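Local coordinates for protein aldehyde dehydrogenase (Listeria monocytogenes, PDB 3K9D) that probably oxidises aldehyde or oxo groups, with NAD or NADP as the electron acceptor, at residues K53-T62 against N146-I157; Y127-N137 against N433-N441. One frame throughout, in Å; residues are numbered along the deposited sequence.

Following the chain from its N terminus, helix 51-62 comes first and waits 84 residues for its partner: contact 1 closes that loop when helix 148-164 packs against it. Helix 121-134, which supplies the first half of contact 2, lies inside this loop, but its partner, 433-441, arrives only near the end of the chain, so the two closures cross. Contact 1 joins two helices, both of which also touch helix 121-134. Contact 2 ties the C-terminal end of helix 121-134 to the run leading into strand 440-447, which pairs antiparallel with strand 102-116. Their centres lie about 22 Å apart, with helix 121-134 common to the surroundings of both.

Contact 1: residues K53-T62 against N146-I157; sequences KLAKMAHEET and NALKAILETVRI
Helices 53-62 and 148-157 run antiparallel at 161°, their axes 8.5 Å apart, with M57 and A150 facing each other where the backbones come close. The small A150 methyl permits this approach, since its CB meets M57 CB and the backbone N of A58. One turn along, L54 fits as a knob into the hole formed by A150, E153, T154 and I157; its CD2 methyl packs 3.4 Å from T154 OG1, a hydroxyl that is bonded to A150 O in its own helix. M57 crosses E153 at about a right angle, SD against CG at 3.6 Å, and the bend at chi3 (86°) carries CE over to K149 O.

Both ends of the interface are polar. E61 reaches across on an extended chain, CG anti to the backbone N (chi1 -159°), and sets its carboxylate over the start of helix 148-157, where A147 is the N-cap residue. OE2 accepts from K149 N at 2.9 Å through its syn lone pair, while OE1 takes A150 N at 3.0 Å, also from the syn side. At the other end K53, stretched out, brings NZ to 2.7 Å from E153 OE2, on the anti side of that oxygen. R156 grips the same carboxylate side-on, NE to OE1 and NH2 to OE2, so that OE2 receives the lysine and the arginine from opposite faces of its plane. R156 NH1 bridges further to E160.

The glutamate from one helix thus satisfies two first-turn amides of the other, and its negative charge probably gains from the positive end of that helix dipole; E153, placed between K53 and R156, is likely to stay ionised.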
loop_
_atom_site.group_PDB
_atom_site.type_symbol
_atom_site.label_atom_id
_atom_site.label_comp_id
_atom_site.label_asym_id
_atom_site.label_seq_id
_atom_site.Cartn_x
_atom_site.Cartn_y
_atom_site.Cartn_z
ATOM N N LYS A 53 6.496 -9.249 33.525
ATOM C CA LYS A 53 5.548 -10.354 33.395
ATOM C C LYS A 53 5.509 -10.982 32.006
ATOM O O LYS A 53 5.622 -12.202 31.865
ATOM C CB LYS A 53 4.135 -9.898 33.793
ATOM C CG LYS A 53 3.089 -10.975 33.585
ATOM C CD LYS A 53 1.789 -10.691 34.299
ATOM C CE LYS A 53 0.952 -11.950 34.349
ATOM N NZ LYS A 53 -0.455 -11.666 34.734
ATOM N N LEU A 54 5.350 -10.129 30.998
ATOM C CA LEU A 54 5.178 -10.560 29.617
ATOM C C LEU A 54 6.479 -11.045 28.990
ATOM O O LEU A 54 6.482 -12.057 28.288
ATOM C CB LEU A 54 4.555 -9.431 28.794
ATOM C CG LEU A 54 3.148 -9.043 29.256
ATOM C CD1 LEU A 54 2.679 -7.800 28.517
ATOM C CD2 LEU A 54 2.164 -10.233 29.082
ATOM N N ALA A 55 7.578 -10.330 29.254
ATOM C CA ALA A 55 8.931 -10.773 28.860
ATOM C C ALA A 55 9.254 -12.167 29.394
ATOM O O ALA A 55 9.729 -13.008 28.636
ATOM C CB ALA A 55 9.983 -9.785 29.341
ATOM N N LYS A 56 8.986 -12.411 30.685
ATOM C CA LYS A 56 9.225 -13.742 31.281
ATOM C C LYS A 56 8.339 -14.831 30.679
ATOM O O LYS A 56 8.834 -15.913 30.394
ATOM C CB LYS A 56 9.096 -13.736 32.815
ATOM C CG LYS A 56 9.647 -14.997 33.525
ATOM C CD LYS A 56 11.015 -15.450 32.973
ATOM C CE LYS A 56 11.673 -16.470 33.868
ATOM N NZ LYS A 56 12.399 -17.522 33.118
ATOM N N MET A 57 7.045 -14.541 30.487
ATOM C CA MET A 57 6.126 -15.469 29.800
ATOM C C MET A 57 6.666 -15.890 28.421
ATOM O O MET A 57 6.769 -17.085 28.126
ATOM C CB MET A 57 4.702 -14.888 29.672
ATOM C CG MET A 57 3.906 -14.856 30.976
ATOM S SD MET A 57 2.184 -14.302 30.843
ATOM C CE MET A 57 1.389 -15.858 30.421
ATOM N N ALA A 58 7.050 -14.909 27.611
ATOM C CA ALA A 58 7.531 -15.155 26.248
ATOM C C ALA A 58 8.844 -15.945 26.241
ATOM O O ALA A 58 9.033 -16.840 25.403
ATOM C CB ALA A 58 7.687 -13.838 25.494
ATOM N N HIS A 59 9.722 -15.629 27.193
ATOM C CA HIS A 59 11.000 -16.317 27.357
ATOM C C HIS A 59 10.788 -17.783 27.740
ATOM O O HIS A 59 11.414 -18.666 27.155
ATOM C CB HIS A 59 11.883 -15.587 28.393
ATOM C CG HIS A 59 13.225 -16.219 28.604
ATOM N ND1 HIS A 59 13.618 -16.755 29.811
ATOM C CD2 HIS A 59 14.265 -16.403 27.757
ATOM C CE1 HIS A 59 14.837 -17.249 29.697
ATOM N NE2 HIS A 59 15.251 -17.051 28.460
ATOM N N GLU A 60 9.886 -18.037 28.693
ATOM C CA GLU A 60 9.604 -19.395 29.152
ATOM C C GLU A 60 8.870 -20.233 28.094
ATOM O O GLU A 60 9.167 -21.417 27.913
ATOM C CB GLU A 60 8.776 -19.384 30.445
ATOM C CG GLU A 60 9.468 -18.843 31.704
ATOM C CD GLU A 60 8.486 -18.617 32.866
ATOM O OE1 GLU A 60 7.258 -18.611 32.623
ATOM O OE2 GLU A 60 8.943 -18.438 34.018
ATOM N N GLU A 61 7.890 -19.628 27.424
ATOM C CA GLU A 61 7.075 -20.355 26.451
ATOM C C GLU A 61 7.842 -20.714 25.183
ATOM O O GLU A 61 7.829 -21.862 24.760
ATOM C CB GLU A 61 5.831 -19.556 26.069
ATOM C CG GLU A 61 4.707 -20.423 25.492
ATOM C CD GLU A 61 3.476 -19.611 25.173
ATOM O OE1 GLU A 61 3.504 -18.386 25.414
ATOM O OE2 GLU A 61 2.492 -20.200 24.677
ATOM N N THR A 62 8.504 -19.728 24.586
ATOM C CA THR A 62 9.174 -19.922 23.289
ATOM C C THR A 62 10.538 -20.585 23.443
ATOM O O THR A 62 11.005 -21.299 22.547
ATOM C CB THR A 62 9.374 -18.593 22.520
ATOM O OG1 THR A 62 10.208 -17.698 23.283
ATOM C CG2 THR A 62 8.034 -17.914 22.223
ATOM N N ASN A 146 3.655 -21.232 19.229
ATOM C CA ASN A 146 4.717 -21.334 20.234
ATOM C C ASN A 146 4.775 -20.179 21.231
ATOM O O ASN A 146 5.568 -20.208 22.174
ATOM C CB ASN A 146 6.071 -21.543 19.555
ATOM C CG ASN A 146 6.156 -22.878 18.854
ATOM O OD1 ASN A 146 5.384 -23.795 19.149
ATOM N ND2 ASN A 146 7.092 -23.002 17.929
ATOM N N ALA A 147 3.928 -19.175 21.027
ATOM C CA ALA A 147 3.859 -18.029 21.927
ATOM C C ALA A 147 2.421 -17.705 22.327
ATOM O O ALA A 147 2.141 -16.586 22.753
ATOM C CB ALA A 147 4.525 -16.813 21.288
ATOM N N LEU A 148 1.525 -18.687 22.205
ATOM C CA LEU A 148 0.080 -18.476 22.384
ATOM C C LEU A 148 -0.274 -17.824 23.723
ATOM O O LEU A 148 -0.922 -16.778 23.748
ATOM C CB LEU A 148 -0.693 -19.790 22.201
ATOM C CG LEU A 148 -2.220 -19.802 22.404
ATOM C CD1 LEU A 148 -2.906 -18.925 21.375
ATOM C CD2 LEU A 148 -2.766 -21.218 22.314
ATOM N N LYS A 149 0.195 -18.430 24.814
ATOM C CA LYS A 149 -0.126 -18.002 26.171
ATOM C C LYS A 149 0.323 -16.570 26.496
ATOM O O LYS A 149 -0.438 -15.794 27.079
ATOM C CB LYS A 149 0.456 -19.000 27.175
ATOM C CG LYS A 149 -0.391 -20.265 27.359
ATOM C CD LYS A 149 0.464 -21.403 27.911
ATOM C CE LYS A 149 -0.311 -22.285 28.871
ATOM N NZ LYS A 149 0.569 -23.362 29.408
ATOM N N ALA A 150 1.543 -16.238 26.098
ATOM C CA ALA A 150 2.128 -14.913 26.304
ATOM C C ALA A 150 1.402 -13.835 25.499
ATOM O O ALA A 150 1.178 -12.720 25.988
ATOM C CB ALA A 150 3.620 -14.942 25.950
ATOM N N ILE A 151 1.020 -14.181 24.269
ATOM C CA ILE A 151 0.294 -13.262 23.391
ATOM C C ILE A 151 -1.102 -13.006 23.940
ATOM O O ILE A 151 -1.480 -11.860 24.094
ATOM C CB ILE A 151 0.245 -13.747 21.927
ATOM C CG1 ILE A 151 1.659 -13.758 21.324
ATOM C CG2 ILE A 151 -0.582 -12.811 21.075
ATOM C CD1 ILE A 151 1.776 -14.608 20.101
ATOM N N LEU A 152 -1.821 -14.080 24.256
ATOM C CA LEU A 152 -3.148 -14.013 24.854
ATOM C C LEU A 152 -3.167 -13.176 26.114
ATOM O O LEU A 152 -4.060 -12.355 26.278
ATOM C CB LEU A 152 -3.706 -15.415 25.143
ATOM C CG LEU A 152 -4.304 -16.240 23.999
ATOM C CD1 LEU A 152 -4.798 -17.562 24.542
ATOM C CD2 LEU A 152 -5.446 -15.467 23.343
ATOM N N GLU A 153 -2.163 -13.357 26.977
ATOM C CA GLU A 153 -2.067 -12.579 28.219
ATOM C C GLU A 153 -1.719 -11.100 28.009
ATOM O O GLU A 153 -2.270 -10.250 28.701
ATOM C CB GLU A 153 -1.147 -13.263 29.249
ATOM C CG GLU A 153 -0.905 -12.475 30.542
ATOM C CD GLU A 153 -2.132 -12.383 31.452
ATOM O OE1 GLU A 153 -3.212 -12.891 31.097
ATOM O OE2 GLU A 153 -2.008 -11.796 32.538
ATOM N N THR A 154 -0.846 -10.798 27.045
ATOM C CA THR A 154 -0.623 -9.415 26.555
ATOM C C THR A 154 -1.921 -8.777 26.051
ATOM O O THR A 154 -2.235 -7.629 26.388
ATOM C CB THR A 154 0.389 -9.364 25.379
ATOM O OG1 THR A 154 1.540 -10.149 25.695
ATOM C CG2 THR A 154 0.818 -7.929 25.071
ATOM N N VAL A 155 -2.661 -9.532 25.237
ATOM C CA VAL A 155 -3.941 -9.078 24.719
ATOM C C VAL A 155 -4.935 -8.853 25.856
ATOM O O VAL A 155 -5.560 -7.797 25.916
ATOM C CB VAL A 155 -4.512 -10.038 23.633
ATOM C CG1 VAL A 155 -5.993 -9.713 23.328
ATOM C CG2 VAL A 155 -3.675 -9.950 22.376
ATOM N N ARG A 156 -5.044 -9.817 26.770
ATOM C CA ARG A 156 -5.925 -9.687 27.938
ATOM C C ARG A 156 -5.638 -8.417 28.752
ATOM O O ARG A 156 -6.568 -7.677 29.106
ATOM C CB ARG A 156 -5.807 -10.919 28.838
ATOM C CG ARG A 156 -6.949 -11.047 29.867
ATOM C CD ARG A 156 -6.608 -12.010 30.985
ATOM N NE ARG A 156 -5.471 -11.557 31.794
ATOM C CZ ARG A 156 -5.555 -10.751 32.849
ATOM N NH1 ARG A 156 -6.737 -10.287 33.253
ATOM N NH2 ARG A 156 -4.455 -10.409 33.512
ATOM N N ILE A 157 -4.353 -8.166 29.017
ATOM C CA ILE A 157 -3.907 -7.031 29.843
ATOM C C ILE A 157 -4.183 -5.662 29.208
ATOM O O ILE A 157 -4.763 -4.790 29.851
ATOM C CB ILE A 157 -2.405 -7.161 30.257
ATOM C CG1 ILE A 157 -2.251 -8.210 31.366
ATOM C CG2 ILE A 157 -1.822 -5.821 30.728
ATOM C CD1 ILE A 157 -0.803 -8.570 31.682
#

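Contact 2: residues Y127-N137 against N433-N441; sequences YKTLISIKAGN and NIGPENLFN
Y127 meets the loop at I434 edge-on: the carbonyl oxygen lies near the plane of the phenol ring, and OH donates to I434 O over 2.6 Å. The hydroxyl approaches from above the carbonyl plane, 45° out of it, and therefore does not follow a lone pair. Beside this bond I434 lays CG1 against the phenol oxygen and turns CD1 to I131.

I131 is the apolar centre. Its CG1 stands between the backbone N and the carbonyl carbon (chi1 66°), sending CD1 in among I434 CD1, the CA of G435 and L439 CD1, the last at 3.7 Å. The other branch, CG2, rests on P436 CD, and the isoleucine and proline side chains cross at about a right angle. P436 also takes K134 CG on its own CG at 3.8 Å; the lysine then bends away at chi2, and its NZ bonds to I85 O and D37.

Helix 121-134 ends here in a Schellman motif, with G136 at positive phi, and the chain turns into strand 138-143 of the mixed sheet. Across from it, 433-441 makes a short 3-10 turn at 436-438 before entering strand 440-447, which belongs to the same sheet, antiparallel to 102-116. A135 lies between the two turns: its CB is 3.4 Å from L439 O and touches the edge of the F440 ring at CD2.

N137 fixes the junction. Its ND2 gives a nearly straight bond to L439 O (2.9 Å, 171°), in the plane of both the amide and the carbonyl, and a more bent one to S132 O. Its OD1 accepts from G110 N in strand 102-116.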
loop_
_atom_site.group_PDB
_atom_site.type_symbol
_atom_site.label_atom_id
_atom_site.label_comp_id
_atom_site.label_asym_id
_atom_site.label_seq_id
_atom_site.Cartn_x
_atom_site.Cartn_y
_atom_site.Cartn_z
ATOM N N TYR A 127 2.761 -2.874 20.442
ATOM C CA TYR A 127 3.044 -1.889 19.409
ATOM C C TYR A 127 1.948 -1.800 18.337
ATOM O O TYR A 127 1.518 -0.713 18.028
ATOM C CB TYR A 127 4.426 -2.173 18.790
ATOM C CG TYR A 127 4.541 -1.881 17.313
ATOM C CD1 TYR A 127 4.701 -0.572 16.845
ATOM C CD2 TYR A 127 4.506 -2.921 16.375
ATOM C CE1 TYR A 127 4.798 -0.305 15.460
ATOM C CE2 TYR A 127 4.602 -2.660 14.999
ATOM C CZ TYR A 127 4.754 -1.360 14.555
ATOM O OH TYR A 127 4.852 -1.121 13.197
ATOM N N LYS A 128 1.507 -2.943 17.808
ATOM C CA LYS A 128 0.465 -2.990 16.762
ATOM C C LYS A 128 -0.870 -2.473 17.275
ATOM O O LYS A 128 -1.581 -1.785 16.553
ATOM C CB LYS A 128 0.274 -4.407 16.208
ATOM C CG LYS A 128 1.428 -4.918 15.371
ATOM C CD LYS A 128 1.040 -6.171 14.574
ATOM C CE LYS A 128 2.140 -6.503 13.545
ATOM N NZ LYS A 128 2.045 -7.860 12.951
ATOM N N THR A 129 -1.189 -2.815 18.525
ATOM C CA THR A 129 -2.414 -2.387 19.174
ATOM C C THR A 129 -2.426 -0.866 19.250
ATOM O O THR A 129 -3.361 -0.229 18.770
ATOM C CB THR A 129 -2.553 -2.994 20.572
ATOM O OG1 THR A 129 -2.672 -4.412 20.470
ATOM C CG2 THR A 129 -3.804 -2.453 21.283
ATOM N N LEU A 130 -1.356 -0.304 19.812
ATOM C CA LEU A 130 -1.202 1.137 19.980
ATOM C C LEU A 130 -1.365 1.911 18.690
ATOM O O LEU A 130 -2.083 2.907 18.660
ATOM C CB LEU A 130 0.177 1.455 20.552
ATOM C CG LEU A 130 0.384 1.287 22.047
ATOM C CD1 LEU A 130 1.855 1.192 22.309
ATOM C CD2 LEU A 130 -0.231 2.427 22.807
ATOM N N ILE A 131 -0.703 1.456 17.628
ATOM C CA ILE A 131 -0.794 2.147 16.333
ATOM C C ILE A 131 -2.149 1.973 15.594
ATOM O O ILE A 131 -2.647 2.924 14.993
ATOM C CB ILE A 131 0.456 1.881 15.419
ATOM C CG1 ILE A 131 0.558 0.407 14.992
ATOM C CG2 ILE A 131 1.738 2.338 16.154
ATOM C CD1 ILE A 131 1.520 0.158 13.874
ATOM N N SER A 132 -2.744 0.780 15.674
ATOM C CA SER A 132 -4.071 0.526 15.093
ATOM C C SER A 132 -5.156 1.334 15.786
ATOM O O SER A 132 -5.917 2.047 15.129
ATOM C CB SER A 132 -4.437 -0.959 15.140
ATOM O OG SER A 132 -3.468 -1.738 14.460
ATOM N N ILE A 133 -5.207 1.234 17.114
ATOM C CA ILE A 133 -6.159 1.993 17.932
ATOM C C ILE A 133 -5.977 3.508 17.756
ATOM O O ILE A 133 -6.973 4.245 17.648
ATOM C CB ILE A 133 -6.085 1.585 19.440
ATOM C CG1 ILE A 133 -6.564 0.136 19.647
ATOM C CG2 ILE A 133 -6.872 2.556 20.312
ATOM C CD1 ILE A 133 -8.091 -0.064 19.580
ATOM N N LYS A 134 -4.717 3.955 17.679
ATOM C CA LYS A 134 -4.375 5.374 17.420
ATOM C C LYS A 134 -5.005 5.916 16.141
ATOM O O LYS A 134 -5.407 7.085 16.088
ATOM C CB LYS A 134 -2.853 5.570 17.356
ATOM C CG LYS A 134 -2.372 6.999 17.076
ATOM C CD LYS A 134 -2.817 8.005 18.133
ATOM C CE LYS A 134 -2.469 9.417 17.699
ATOM N NZ LYS A 134 -2.317 10.417 18.799
ATOM N N ALA A 135 -5.096 5.063 15.124
ATOM C CA ALA A 135 -5.677 5.451 13.839
ATOM C C ALA A 135 -7.188 5.158 13.731
ATOM O O ALA A 135 -7.794 5.380 12.675
ATOM C CB ALA A 135 -4.888 4.812 12.693
ATOM N N GLY A 136 -7.785 4.682 14.833
ATOM C CA GLY A 136 -9.238 4.459 14.929
ATOM C C GLY A 136 -9.717 3.100 14.441
ATOM O O GLY A 136 -10.895 2.936 14.087
ATOM N N ASN A 137 -8.808 2.125 14.444
ATOM C CA ASN A 137 -9.068 0.770 13.941
ATOM C C ASN A 137 -9.246 -0.220 15.077
ATOM O O ASN A 137 -8.723 -0.006 16.161
ATOM C CB ASN A 137 -7.853 0.269 13.149
ATOM C CG ASN A 137 -7.486 1.159 11.987
ATOM O OD1 ASN A 137 -8.190 1.212 10.972
ATOM N ND2 ASN A 137 -6.354 1.836 12.109
ATOM N N ASN A 433 8.926 1.951 8.373
ATOM C CA ASN A 433 8.740 1.471 9.735
ATOM C C ASN A 433 7.338 1.909 10.040
ATOM O O ASN A 433 7.054 3.102 10.120
ATOM C CB ASN A 433 9.709 2.168 10.690
ATOM C CG ASN A 433 11.090 1.517 10.721
ATOM O OD1 ASN A 433 11.564 0.977 9.729
ATOM N ND2 ASN A 433 11.745 1.583 11.871
ATOM N N ILE A 434 6.434 0.966 10.189
ATOM C CA ILE A 434 5.056 1.385 10.086
ATOM C C ILE A 434 4.425 1.802 11.406
ATOM O O ILE A 434 4.829 1.354 12.496
ATOM C CB ILE A 434 4.189 0.470 9.179
ATOM C CG1 ILE A 434 3.740 -0.792 9.887
ATOM C CG2 ILE A 434 4.865 0.238 7.831
ATOM C CD1 ILE A 434 2.274 -0.706 10.210
ATOM N N GLY A 435 3.503 2.752 11.275
ATOM C CA GLY A 435 2.821 3.361 12.404
ATOM C C GLY A 435 1.445 3.812 11.980
ATOM O O GLY A 435 0.912 3.299 10.996
ATOM N N PRO A 436 0.870 4.790 12.706
ATOM C CA PRO A 436 -0.482 5.332 12.476
ATOM C C PRO A 436 -0.774 5.750 11.036
ATOM O O PRO A 436 -1.834 5.426 10.507
ATOM C CB PRO A 436 -0.520 6.551 13.399
ATOM C CG PRO A 436 0.344 6.147 14.537
ATOM C CD PRO A 436 1.506 5.429 13.874
ATOM N N GLU A 437 0.189 6.422 10.406
ATOM C CA GLU A 437 0.029 6.968 9.060
ATOM C C GLU A 437 -0.039 5.927 7.940
ATOM O O GLU A 437 -0.310 6.273 6.790
ATOM C CB GLU A 437 1.131 8.004 8.781
ATOM C CG GLU A 437 0.949 9.313 9.553
ATOM C CD GLU A 437 2.007 10.362 9.246
ATOM O OE1 GLU A 437 2.137 11.310 10.044
ATOM O OE2 GLU A 437 2.709 10.255 8.215
ATOM N N ASN A 438 0.210 4.661 8.273
ATOM C CA ASN A 438 -0.002 3.541 7.355
ATOM C C ASN A 438 -1.326 2.818 7.607
ATOM O O ASN A 438 -1.625 1.799 6.968
ATOM C CB ASN A 438 1.137 2.529 7.487
ATOM C CG ASN A 438 2.499 3.160 7.319
ATOM O OD1 ASN A 438 3.118 3.566 8.292
ATOM N ND2 ASN A 438 2.958 3.272 6.082
ATOM N N LEU A 439 -2.092 3.329 8.570
ATOM C CA LEU A 439 -3.303 2.669 9.046
ATOM C C LEU A 439 -4.529 3.581 9.041
ATOM O O LEU A 439 -5.508 3.332 9.745
ATOM C CB LEU A 439 -3.074 2.061 10.435
ATOM C CG LEU A 439 -2.019 0.944 10.427
ATOM C CD1 LEU A 439 -1.446 0.785 11.811
ATOM C CD2 LEU A 439 -2.591 -0.392 9.878
ATOM N N PHE A 440 -4.444 4.652 8.265
ATOM C CA PHE A 440 -5.637 5.386 7.839
ATOM C C PHE A 440 -5.507 5.821 6.387
ATOM O O PHE A 440 -4.390 6.030 5.893
ATOM C CB PHE A 440 -6.045 6.543 8.791
ATOM C CG PHE A 440 -5.066 7.683 8.871
ATOM C CD1 PHE A 440 -5.151 8.760 7.994
ATOM C CD2 PHE A 440 -4.092 7.707 9.861
ATOM C CE1 PHE A 440 -4.252 9.824 8.080
ATOM C CE2 PHE A 440 -3.194 8.767 9.962
ATOM C CZ PHE A 440 -3.265 9.823 9.068
ATOM N N ASN A 441 -6.657 5.912 5.711
ATOM C CA ASN A 441 -6.764 6.502 4.388
ATOM C C ASN A 441 -7.066 7.988 4.547
ATOM O O ASN A 441 -7.654 8.400 5.538
ATOM C CB ASN A 441 -7.919 5.872 3.589
ATOM C CG ASN A 441 -7.671 4.437 3.186
ATOM O OD1 ASN A 441 -8.565 3.602 3.332
ATOM N ND2 ASN A 441 -6.486 4.140 2.631
#